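Local coordinates for protein papain-like protease (Human betacoronavirus 2c EMC/2012, PDB 4RNA) that probably acts as a cysteine protease that cleaves the viral polyprotein and, as in related coronavirus enzymes, removes ubiquitin from host proteins, at residues A[5-10]-A[19-24]. Numbering follows the deposited sequence.
Sequences TIEVLV and TVVLNN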
loop_
_atom_site.group_PDB
_atom_site.type_symbol
_atom_site.label_atom_id
_atom_site.label_comp_id
_atom_site.label_asym_id
_atom_site.label_seq_id
_atom_site.Cartn_x
_atom_site.Cartn_y
_atom_site.Cartn_z
ATOM N N THR A 5 -35.304 13.663 18.403
ATOM C CA THR A 5 -34.478 13.694 17.205
ATOM C C THR A 5 -33.527 14.861 17.199
ATOM O O THR A 5 -33.773 15.887 17.862
ATOM C CB THR A 5 -35.280 13.638 15.905
ATOM O OG1 THR A 5 -36.093 14.797 15.828
ATOM C CG2 THR A 5 -36.163 12.380 15.867
ATOM N N ILE A 6 -32.418 14.674 16.458
ATOM C CA ILE A 6 -31.421 15.700 16.171
ATOM C C ILE A 6 -31.084 15.817 14.685
ATOM O O ILE A 6 -31.328 14.899 13.896
ATOM C CB ILE A 6 -30.139 15.535 16.991
ATOM C CG1 ILE A 6 -29.362 14.282 16.548
ATOM C CG2 ILE A 6 -30.475 15.544 18.471
ATOM C CD1 ILE A 6 -27.998 14.187 17.166
ATOM N N GLU A 7 -30.519 16.962 14.321
ATOM C CA GLU A 7 -29.976 17.189 12.976
ATOM C C GLU A 7 -28.455 17.289 13.124
ATOM O O GLU A 7 -27.936 17.926 14.079
ATOM C CB GLU A 7 -30.549 18.447 12.364
ATOM C CG GLU A 7 -31.914 18.221 11.735
ATOM C CD GLU A 7 -32.351 19.325 10.756
ATOM O OE1 GLU A 7 -31.771 20.432 10.805
ATOM O OE2 GLU A 7 -33.275 19.102 9.918
ATOM N N VAL A 8 -27.738 16.595 12.238
ATOM C CA VAL A 8 -26.263 16.671 12.231
ATOM C C VAL A 8 -25.860 16.962 10.811
ATOM O O VAL A 8 -26.602 16.626 9.881
ATOM C CB VAL A 8 -25.598 15.343 12.635
ATOM C CG1 VAL A 8 -25.745 15.097 14.144
ATOM C CG2 VAL A 8 -26.138 14.183 11.807
ATOM N N LEU A 9 -24.656 17.517 10.662
ATOM C CA LEU A 9 -24.127 17.782 9.312
ATOM C C LEU A 9 -23.042 16.714 9.090
ATOM O O LEU A 9 -22.100 16.541 9.891
ATOM C CB LEU A 9 -23.494 19.187 9.218
ATOM C CG LEU A 9 -24.474 20.391 9.348
ATOM C CD1 LEU A 9 -23.714 21.718 9.366
ATOM C CD2 LEU A 9 -25.524 20.420 8.271
ATOM N N VAL A 10 -23.202 15.994 8.022
ATOM C CA VAL A 10 -22.324 14.893 7.713
ATOM C C VAL A 10 -21.392 15.253 6.572
ATOM O O VAL A 10 -21.848 15.692 5.483
ATOM C CB VAL A 10 -23.186 13.625 7.452
ATOM C CG1 VAL A 10 -22.295 12.471 7.041
ATOM C CG2 VAL A 10 -23.882 13.224 8.811
ATOM N N THR A 19 -27.374 17.312 5.600
ATOM C CA THR A 19 -28.101 17.279 6.849
ATOM C C THR A 19 -28.809 15.937 7.025
ATOM O O THR A 19 -29.550 15.497 6.196
ATOM C CB THR A 19 -29.104 18.419 7.028
ATOM O OG1 THR A 19 -28.412 19.651 6.850
ATOM C CG2 THR A 19 -29.733 18.313 8.484
ATOM N N VAL A 20 -28.573 15.310 8.177
ATOM C CA VAL A 20 -29.209 14.019 8.436
ATOM C C VAL A 20 -29.934 14.158 9.772
ATOM O O VAL A 20 -29.366 14.697 10.718
ATOM C CB VAL A 20 -28.155 12.850 8.480
ATOM C CG1 VAL A 20 -28.827 11.529 8.845
ATOM C CG2 VAL A 20 -27.484 12.729 7.088
ATOM N N VAL A 21 -31.170 13.659 9.838
ATOM C CA VAL A 21 -31.933 13.659 11.096
ATOM C C VAL A 21 -31.812 12.274 11.779
ATOM O O VAL A 21 -32.078 11.246 11.138
ATOM C CB VAL A 21 -33.426 13.977 10.797
ATOM C CG1 VAL A 21 -34.268 13.829 12.060
ATOM C CG2 VAL A 21 -33.555 15.378 10.207
ATOM N N LEU A 22 -31.387 12.262 13.034
ATOM C CA LEU A 22 -31.192 11.026 13.764
ATOM C C LEU A 22 -32.112 10.969 15.022
ATOM O O LEU A 22 -32.528 12.020 15.531
ATOM C CB LEU A 22 -29.739 11.007 14.259
ATOM C CG LEU A 22 -28.709 11.052 13.085
ATOM C CD1 LEU A 22 -27.316 11.275 13.652
ATOM C CD2 LEU A 22 -28.710 9.715 12.372
ATOM N N ASN A 23 -32.380 9.767 15.541
ATOM C CA ASN A 23 -33.120 9.615 16.836
ATOM C C ASN A 23 -32.134 9.270 17.881
ATOM O O ASN A 23 -30.977 8.986 17.550
ATOM C CB ASN A 23 -34.182 8.511 16.805
ATOM C CG ASN A 23 -33.609 7.113 16.567
ATOM O OD1 ASN A 23 -32.815 6.579 17.352
ATOM N ND2 ASN A 23 -34.018 6.521 15.518
ATOM N N ASN A 24 -32.595 9.248 19.125
ATOM C CA ASN A 24 -31.737 8.837 20.223
ATOM C C ASN A 24 -32.043 7.415 20.686
ATOM O O ASN A 24 -31.759 7.071 21.821
ATOM C CB ASN A 24 -31.730 9.860 21.378
ATOM C CG ASN A 24 -33.030 9.876 22.186
ATOM O OD1 ASN A 24 -34.057 9.345 21.754
ATOM N ND2 ASN A 24 -32.989 10.511 23.368
#
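V8 and L22 lie diagonally across strands 5-10 and 19-23, their side chains meeting at about a right angle on the buried face, with V8 CG2 3.6 Å from L22 CD1. With CG1 of V8 anti to its carbonyl carbon (chi1 -73°), CG2 falls between the backbone N and the carbonyl carbon, which also puts V8 CG2 3.4 Å from V20 O. I6 extends the apolar row, crossing L22 at a slant with CG1 against L22 CB, and V10 does so at the other end, where its CG2 meets V20 CG2 at 4.0 Å. Beyond the pair, V8 and V10 reach strand 55-58, while L22 packs on Y28 and Q31 of helix 28-31.

On the other face the extended chain of E7 slants across T19 and V21. Its CG touches V21 CG2 at 3.6 Å and its carboxylate carbon CD lies at the same distance from T19 CG2, so the acid is flanked by methyls. V227 of the second subunit packs against both E7 and T19.

Two reciprocal pairs of backbone N-to-O bonds fix the register, 2.8 Å between I6 and L22 and 2.9 Å between V8 and V20. T5, E7 and L9 face N23, V21 and T19 as non-hydrogen-bonded pairs. In this antiparallel β-hairpin strand 18-23 is the outermost strand of the chain's own mixed sheet, and strand 5-11 pairs on its other side with strand 55-58, consistent with the N-terminal ubiquitin-like domain of coronavirus papain-like proteases.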